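Local coordinates for protein putative methylthioribose-1-phosphate isomerase (Archaeoglobus fulgidus, PDB 1T5O) that probably catalyses the interconversion of methylthioribose-1-phosphate and methylthioribulose-1-phosphate, an isomerisation step of methionine biosynthesis, at residues 12-20 / 38-46; 150-158 / 166-174. One frame throughout, in Å; residues are numbered along the deposited sequence.

Interaction 1 of 2, residues 12-20 / 38-46; sequences LKLIDQTKL and AIKKLAVRG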
loop_
_atom_site.group_PDB
_atom_site.type_symbol
_atom_site.label_atom_id
_atom_site.label_comp_id
_atom_site.label_asym_id
_atom_site.label_seq_id
_atom_site.Cartn_x
_atom_site.Cartn_y
_atom_site.Cartn_z
ATOM N N LEU A 12 -12.937 6.951 33.726
ATOM C CA LEU A 12 -12.675 6.286 32.455
ATOM C C LEU A 12 -11.327 6.679 31.858
ATOM O O LEU A 12 -11.102 7.847 31.533
ATOM C CB LEU A 12 -13.784 6.626 31.460
ATOM C CG LEU A 12 -14.043 5.647 30.310
ATOM C CD1 LEU A 12 -15.238 6.144 29.481
ATOM C CD2 LEU A 12 -12.791 5.504 29.445
ATOM N N LYS A 13 -10.441 5.706 31.703
ATOM C CA LYS A 13 -9.127 5.970 31.119
ATOM C C LYS A 13 -8.986 5.199 29.801
ATOM O O LYS A 13 -9.455 4.058 29.701
ATOM C CB LYS A 13 -8.017 5.530 32.071
ATOM C CG LYS A 13 -8.122 6.069 33.497
ATOM C CD LYS A 13 -7.851 7.572 33.576
ATOM C CE LYS A 13 -7.816 8.041 35.043
ATOM N NZ LYS A 13 -6.754 7.312 35.821
ATOM N N LEU A 14 -8.355 5.826 28.802
ATOM C CA LEU A 14 -8.117 5.206 27.487
ATOM C C LEU A 14 -6.711 5.517 27.007
ATOM O O LEU A 14 -6.178 6.600 27.265
ATOM C CB LEU A 14 -9.000 5.783 26.376
ATOM C CG LEU A 14 -10.413 6.336 26.431
ATOM C CD1 LEU A 14 -10.620 7.177 25.193
ATOM C CD2 LEU A 14 -11.427 5.220 26.489
ATOM N N ILE A 15 -6.126 4.578 26.275
ATOM C CA ILE A 15 -4.822 4.804 25.678
ATOM C C ILE A 15 -5.201 5.667 24.474
ATOM O O ILE A 15 -6.092 5.299 23.702
ATOM C CB ILE A 15 -4.192 3.488 25.169
ATOM C CG1 ILE A 15 -3.544 2.730 26.322
ATOM C CG2 ILE A 15 -3.167 3.787 24.078
ATOM C CD1 ILE A 15 -3.074 1.333 25.940
ATOM N N ASP A 16 -4.543 6.806 24.307
ATOM C CA ASP A 16 -4.853 7.700 23.182
ATOM C C ASP A 16 -4.123 7.194 21.931
ATOM O O ASP A 16 -2.999 7.610 21.646
ATOM C CB ASP A 16 -4.386 9.129 23.488
ATOM C CG ASP A 16 -4.940 10.149 22.512
ATOM O OD1 ASP A 16 -5.467 9.750 21.453
ATOM O OD2 ASP A 16 -4.847 11.359 22.802
ATOM N N GLN A 17 -4.777 6.320 21.172
ATOM C CA GLN A 17 -4.161 5.741 19.984
ATOM C C GLN A 17 -3.752 6.736 18.907
ATOM O O GLN A 17 -2.828 6.477 18.153
ATOM C CB GLN A 17 -5.064 4.635 19.414
ATOM C CG GLN A 17 -5.008 3.360 20.252
ATOM C CD GLN A 17 -5.932 2.268 19.748
ATOM O OE1 GLN A 17 -5.862 1.874 18.585
ATOM N NE2 GLN A 17 -6.801 1.767 20.625
ATOM N N THR A 18 -4.407 7.883 18.846
ATOM C CA THR A 18 -4.035 8.884 17.854
ATOM C C THR A 18 -2.608 9.400 18.107
ATOM O O THR A 18 -2.004 10.004 17.228
ATOM C CB THR A 18 -4.997 10.090 17.878
ATOM O OG1 THR A 18 -4.698 10.911 19.014
ATOM C CG2 THR A 18 -6.445 9.612 17.966
ATOM N N LYS A 19 -2.072 9.141 19.299
ATOM C CA LYS A 19 -0.727 9.589 19.671
ATOM C C LYS A 19 0.355 8.590 19.297
ATOM O O LYS A 19 1.554 8.911 19.282
ATOM C CB LYS A 19 -0.671 9.831 21.180
ATOM C CG LYS A 19 -0.376 11.255 21.578
ATOM C CD LYS A 19 -1.518 12.169 21.198
ATOM C CE LYS A 19 -1.192 13.609 21.560
ATOM N NZ LYS A 19 -2.089 14.134 22.637
ATOM N N LEU A 20 -0.067 7.364 19.026
ATOM C CA LEU A 20 0.855 6.297 18.644
ATOM C C LEU A 20 1.318 6.543 17.219
ATOM O O LEU A 20 0.595 7.145 16.437
ATOM C CB LEU A 20 0.130 4.946 18.714
ATOM C CG LEU A 20 0.246 4.025 19.941
ATOM C CD1 LEU A 20 0.905 4.703 21.107
ATOM C CD2 LEU A 20 -1.144 3.481 20.281
ATOM N N ALA A 38 -13.528 10.921 21.465
ATOM C CA ALA A 38 -12.417 9.979 21.471
ATOM C C ALA A 38 -12.775 8.875 20.480
ATOM O O ALA A 38 -11.937 8.412 19.709
ATOM C CB ALA A 38 -12.221 9.408 22.855
ATOM N N ILE A 39 -14.043 8.477 20.507
ATOM C CA ILE A 39 -14.551 7.456 19.610
ATOM C C ILE A 39 -14.451 7.945 18.161
ATOM O O ILE A 39 -14.016 7.206 17.274
ATOM C CB ILE A 39 -16.026 7.131 19.951
ATOM C CG1 ILE A 39 -16.083 6.263 21.211
ATOM C CG2 ILE A 39 -16.705 6.433 18.783
ATOM C CD1 ILE A 39 -17.506 6.034 21.714
ATOM N N LYS A 40 -14.857 9.194 17.935
ATOM C CA LYS A 40 -14.819 9.791 16.599
ATOM C C LYS A 40 -13.408 9.909 16.049
ATOM O O LYS A 40 -13.190 9.637 14.872
ATOM C CB LYS A 40 -15.444 11.189 16.603
ATOM C CG LYS A 40 -16.928 11.246 16.921
ATOM C CD LYS A 40 -17.389 12.706 16.902
ATOM C CE LYS A 40 -18.822 12.882 17.377
ATOM N NZ LYS A 40 -19.185 14.331 17.468
ATOM N N LYS A 41 -12.459 10.326 16.886
ATOM C CA LYS A 41 -11.063 10.492 16.455
ATOM C C LYS A 41 -10.337 9.163 16.341
ATOM O O LYS A 41 -9.152 9.131 15.999
ATOM C CB LYS A 41 -10.239 11.306 17.457
ATOM C CG LYS A 41 -10.800 12.596 17.968
ATOM C CD LYS A 41 -9.696 13.330 18.757
ATOM C CE LYS A 41 -9.059 12.447 19.851
ATOM N NZ LYS A 41 -7.842 13.044 20.513
ATOM N N LEU A 42 -11.027 8.076 16.666
ATOM C CA LEU A 42 -10.415 6.750 16.648
ATOM C C LEU A 42 -9.354 6.640 17.747
ATOM O O LEU A 42 -8.374 5.904 17.605
ATOM C CB LEU A 42 -9.787 6.439 15.279
ATOM C CG LEU A 42 -10.701 6.529 14.047
ATOM C CD1 LEU A 42 -9.910 6.085 12.806
ATOM C CD2 LEU A 42 -11.947 5.643 14.228
ATOM N N ALA A 43 -9.519 7.387 18.837
ATOM C CA ALA A 43 -8.571 7.274 19.944
ATOM C C ALA A 43 -8.849 5.901 20.579
ATOM O O ALA A 43 -7.963 5.287 21.170
ATOM C CB ALA A 43 -8.777 8.392 20.956
ATOM N N VAL A 44 -10.097 5.446 20.460
ATOM C CA VAL A 44 -10.506 4.122 20.929
ATOM C C VAL A 44 -11.011 3.477 19.662
ATOM O O VAL A 44 -11.716 4.124 18.890
ATOM C CB VAL A 44 -11.732 4.112 21.848
ATOM C CG1 VAL A 44 -11.586 2.963 22.842
ATOM C CG2 VAL A 44 -11.932 5.445 22.503
ATOM N N ARG A 45 -10.691 2.209 19.457
ATOM C CA ARG A 45 -11.125 1.502 18.252
ATOM C C ARG A 45 -11.054 0.015 18.497
ATOM O O ARG A 45 -10.357 -0.431 19.414
ATOM C CB ARG A 45 -10.224 1.872 17.076
ATOM C CG ARG A 45 -8.771 1.985 17.458
ATOM C CD ARG A 45 -7.918 1.964 16.206
ATOM N NE ARG A 45 -7.932 0.652 15.569
ATOM C CZ ARG A 45 -7.271 -0.405 16.025
ATOM N NH1 ARG A 45 -6.541 -0.303 17.129
ATOM N NH2 ARG A 45 -7.325 -1.563 15.371
ATOM N N GLY A 46 -11.751 -0.749 17.663
ATOM C CA GLY A 46 -11.797 -2.188 17.835
ATOM C C GLY A 46 -13.147 -2.485 18.463
ATOM O O GLY A 46 -13.551 -1.805 19.410
#
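Q17 and A43 bring the two backbones together, their CA atoms 4.7 Å apart, where the chain turns from strand 12-15 into the 3-10 turn 17-19 and passes the loop that follows helix 32-40. One weak hydrogen bond joins them, Q17 N to A43 O at 3.3 Å. The helix ends in a Schellman motif: L42 takes positive phi, A43 N bonds back to A38 O, and the chain swings out toward the substrate-binding residues predicted at R45 and G46. Beside this turn L14 rests CD1 against both A38 CB and V44 CG2, the latter tight at 3.5 Å. T18 lays CG2 on K41 O and the A43 backbone, while its OG1 donates to D16 OD1 from above the carboxylate plane. The Q17 side chain, extended beyond CG, carries its amide across R45, the amide and guanidinium planes 78° apart. NH1 of R45 donates to a lone pair of Q17 OE1 at 2.7 Å, nearly in the guanidinium plane, and has a second partner in N155 OD1; Q17 NE2 makes a weak bond to L159 O. A leucine in place of R45 has no NH1 to offer, which would probably leave Q17 OE1 without its mate and its amide freer to turn.

Interaction 2 of 2, residues 150-158 / 166-174; sequences VLTYCNAGR and TALGVVRSA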
loop_
_atom_site.group_PDB
_atom_site.type_symbol
_atom_site.label_atom_id
_atom_site.label_comp_id
_atom_site.label_asym_id
_atom_site.label_seq_id
_atom_site.Cartn_x
_atom_site.Cartn_y
_atom_site.Cartn_z
ATOM N N VAL A 150 4.871 -15.314 11.584
ATOM C CA VAL A 150 3.478 -15.009 11.288
ATOM C C VAL A 150 3.268 -13.660 10.588
ATOM O O VAL A 150 3.701 -12.638 11.080
ATOM C CB VAL A 150 2.620 -15.021 12.599
ATOM C CG1 VAL A 150 1.163 -14.622 12.293
ATOM C CG2 VAL A 150 2.646 -16.420 13.236
ATOM N N LEU A 151 2.621 -13.675 9.422
ATOM C CA LEU A 151 2.319 -12.426 8.721
ATOM C C LEU A 151 0.927 -12.007 9.200
ATOM O O LEU A 151 0.029 -12.834 9.323
ATOM C CB LEU A 151 2.314 -12.625 7.201
ATOM C CG LEU A 151 2.009 -11.402 6.320
ATOM C CD1 LEU A 151 2.444 -10.152 7.029
ATOM C CD2 LEU A 151 2.754 -11.481 4.997
ATOM N N THR A 152 0.748 -10.734 9.527
ATOM C CA THR A 152 -0.560 -10.304 9.957
ATOM C C THR A 152 -0.959 -9.072 9.157
ATOM O O THR A 152 -0.154 -8.552 8.374
ATOM C CB THR A 152 -0.587 -10.039 11.493
ATOM O OG1 THR A 152 -1.954 -9.899 11.910
ATOM C CG2 THR A 152 0.249 -8.782 11.865
ATOM N N TYR A 153 -2.200 -8.609 9.335
ATOM C CA TYR A 153 -2.690 -7.459 8.584
ATOM C C TYR A 153 -3.519 -6.594 9.515
ATOM O O TYR A 153 -4.168 -7.104 10.431
ATOM C CB TYR A 153 -3.559 -7.928 7.413
ATOM C CG TYR A 153 -3.547 -6.968 6.261
ATOM C CD1 TYR A 153 -2.433 -6.884 5.428
ATOM C CD2 TYR A 153 -4.643 -6.141 6.001
ATOM C CE1 TYR A 153 -2.412 -6.009 4.352
ATOM C CE2 TYR A 153 -4.629 -5.259 4.938
ATOM C CZ TYR A 153 -3.507 -5.204 4.112
ATOM O OH TYR A 153 -3.483 -4.379 3.019
ATOM N N CYS A 154 -3.514 -5.295 9.252
ATOM C CA CYS A 154 -4.202 -4.326 10.093
ATOM C C CYS A 154 -3.717 -4.375 11.550
ATOM O O CYS A 154 -2.496 -4.390 11.809
ATOM C CB CYS A 154 -5.744 -4.499 10.018
ATOM S SG CYS A 154 -6.563 -2.929 10.450
ATOM N N ASN A 155 -4.645 -4.415 12.512
ATOM C CA ASN A 155 -4.242 -4.422 13.921
ATOM C C ASN A 155 -5.289 -5.105 14.783
ATOM O O ASN A 155 -6.139 -4.439 15.390
ATOM C CB ASN A 155 -4.018 -2.978 14.396
ATOM C CG ASN A 155 -3.699 -2.882 15.887
ATOM O OD1 ASN A 155 -4.422 -2.215 16.634
ATOM N ND2 ASN A 155 -2.613 -3.531 16.323
ATOM N N ALA A 156 -5.236 -6.435 14.801
ATOM C CA ALA A 156 -6.163 -7.250 15.581
ATOM C C ALA A 156 -5.402 -7.641 16.858
ATOM O O ALA A 156 -5.147 -8.817 17.127
ATOM C CB ALA A 156 -6.562 -8.499 14.769
ATOM N N GLY A 157 -5.023 -6.621 17.623
ATOM C CA GLY A 157 -4.273 -6.835 18.841
ATOM C C GLY A 157 -4.929 -6.264 20.083
ATOM O O GLY A 157 -6.147 -6.071 20.123
ATOM N N ARG A 158 -4.107 -5.966 21.092
ATOM C CA ARG A 158 -4.609 -5.475 22.368
ATOM C C ARG A 158 -5.095 -4.034 22.342
ATOM O O ARG A 158 -5.775 -3.595 23.266
ATOM C CB ARG A 158 -3.552 -5.676 23.483
ATOM C CG ARG A 158 -2.219 -4.892 23.334
ATOM C CD ARG A 158 -1.342 -5.207 24.560
ATOM N NE ARG A 158 -0.014 -4.585 24.596
ATOM C CZ ARG A 158 0.234 -3.318 24.916
ATOM N NH1 ARG A 158 -0.754 -2.489 25.222
ATOM N NH2 ARG A 158 1.492 -2.890 24.976
ATOM N N THR A 166 -7.026 -10.426 19.361
ATOM C CA THR A 166 -7.571 -11.629 18.730
ATOM C C THR A 166 -6.435 -12.302 17.945
ATOM O O THR A 166 -5.825 -13.229 18.452
ATOM C CB THR A 166 -8.745 -11.281 17.808
ATOM O OG1 THR A 166 -8.337 -10.259 16.890
ATOM C CG2 THR A 166 -9.916 -10.772 18.635
ATOM N N ALA A 167 -6.125 -11.837 16.735
ATOM C CA ALA A 167 -5.025 -12.450 15.961
ATOM C C ALA A 167 -3.654 -12.355 16.668
ATOM O O ALA A 167 -2.877 -13.316 16.684
ATOM C CB ALA A 167 -4.942 -11.803 14.547
ATOM N N LEU A 168 -3.355 -11.188 17.227
ATOM C CA LEU A 168 -2.100 -10.981 17.948
ATOM C C LEU A 168 -2.195 -11.641 19.340
ATOM O O LEU A 168 -1.177 -11.879 19.999
ATOM C CB LEU A 168 -1.782 -9.465 18.052
ATOM C CG LEU A 168 -1.625 -8.774 16.668
ATOM C CD1 LEU A 168 -1.117 -7.328 16.861
ATOM C CD2 LEU A 168 -0.607 -9.567 15.783
ATOM N N GLY A 169 -3.424 -11.935 19.774
ATOM C CA GLY A 169 -3.618 -12.619 21.042
ATOM C C GLY A 169 -3.147 -14.064 20.863
ATOM O O GLY A 169 -2.647 -14.695 21.807
ATOM N N VAL A 170 -3.303 -14.590 19.649
ATOM C CA VAL A 170 -2.862 -15.963 19.336
ATOM C C VAL A 170 -1.335 -16.008 19.361
ATOM O O VAL A 170 -0.723 -16.986 19.812
ATOM C CB VAL A 170 -3.360 -16.400 17.938
ATOM C CG1 VAL A 170 -2.652 -17.692 17.495
ATOM C CG2 VAL A 170 -4.893 -16.619 17.973
ATOM N N VAL A 171 -0.723 -14.950 18.865
ATOM C CA VAL A 171 0.723 -14.831 18.885
ATOM C C VAL A 171 1.142 -14.698 20.355
ATOM O O VAL A 171 2.047 -15.408 20.796
ATOM C CB VAL A 171 1.216 -13.596 18.090
ATOM C CG1 VAL A 171 2.703 -13.377 18.329
ATOM C CG2 VAL A 171 0.986 -13.807 16.590
ATOM N N ARG A 172 0.483 -13.832 21.132
ATOM C CA ARG A 172 0.887 -13.713 22.544
ATOM C C ARG A 172 0.755 -15.035 23.290
ATOM O O ARG A 172 1.622 -15.383 24.096
ATOM C CB ARG A 172 0.097 -12.623 23.291
ATOM C CG ARG A 172 0.412 -11.220 22.798
ATOM C CD ARG A 172 -0.177 -10.118 23.685
ATOM N NE ARG A 172 0.330 -8.826 23.231
ATOM C CZ ARG A 172 -0.185 -8.120 22.234
ATOM N NH1 ARG A 172 -1.254 -8.566 21.579
ATOM N NH2 ARG A 172 0.401 -6.989 21.855
ATOM N N SER A 173 -0.299 -15.803 23.034
ATOM C CA SER A 173 -0.429 -17.072 23.746
ATOM C C SER A 173 0.689 -18.055 23.389
ATOM O O SER A 173 1.177 -18.791 24.266
ATOM C CB SER A 173 -1.790 -17.715 23.479
ATOM O OG SER A 173 -2.825 -16.896 24.010
ATOM N N ALA A 174 1.108 -18.077 22.120
ATOM C CA ALA A 174 2.175 -18.986 21.741
ATOM C C ALA A 174 3.513 -18.547 22.342
ATOM O O ALA A 174 4.328 -19.386 22.743
ATOM C CB ALA A 174 2.286 -19.091 20.220
#
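L168 lies along G157, in the loop that leaves strand 149-152. With CG anti to its carbonyl carbon (chi1 -60°), L168 sets CB 3.7 Å from G157 CA, and CD1 lies alongside the same glycine. A CB on G157 would probably run into L168 CD1 as it is placed, so the bare backbone suits this close approach. The L168 side chain crosses T152 at about a right angle, its CD2 4.1 Å from T152 CG2; T152 OG1 bonds to I230 O. V150 and V171 meet more loosely through CG1 and CG2. This is the first half of a beta-alpha-beta unit, in which residues 167-174 of the helix run back at 157° to strand 150-152, nearly antiparallel, before strand 182-186. At the helix N terminus A156 O accepts L168 N at 3.0 Å, almost straight, with a weak second bond from T166 N. A156 CB meanwhile rests on T166 OG1 and A167 CB, at 3.3 and 3.7 Å. Farther along, R158 crosses R172, its CD lying over one face of the R172 guanidinium, offset toward the rim. The two guanidinium planes are 63° apart, with R158 NE 3.7 Å from R172 NH2. D205 forms salt bridges with NE of both arginines and E201 with R172 NH2, so carboxylates hold the two groups in place.

In the fold
From the N terminus, strand 12-15, the middle strand of a three-stranded antiparallel sheet, is followed by strand 26-29 and helix 32-40; interaction 1 closes this excursion, bringing the chain back beside residues 12-20 just before helix 47-61. A long run of helices then leads to strand 149-152 in the parallel part of the seven-stranded sheet. There interaction 2 closes a much shorter loop, with seven residues between its segments. The two contacts follow in series, neither nesting nor crossing, and their centres lie about 19 Å apart. They meet through R45 and N155, joining the N-terminal region to the Rossmann-like part beside C154, the predicted transition-state stabiliser.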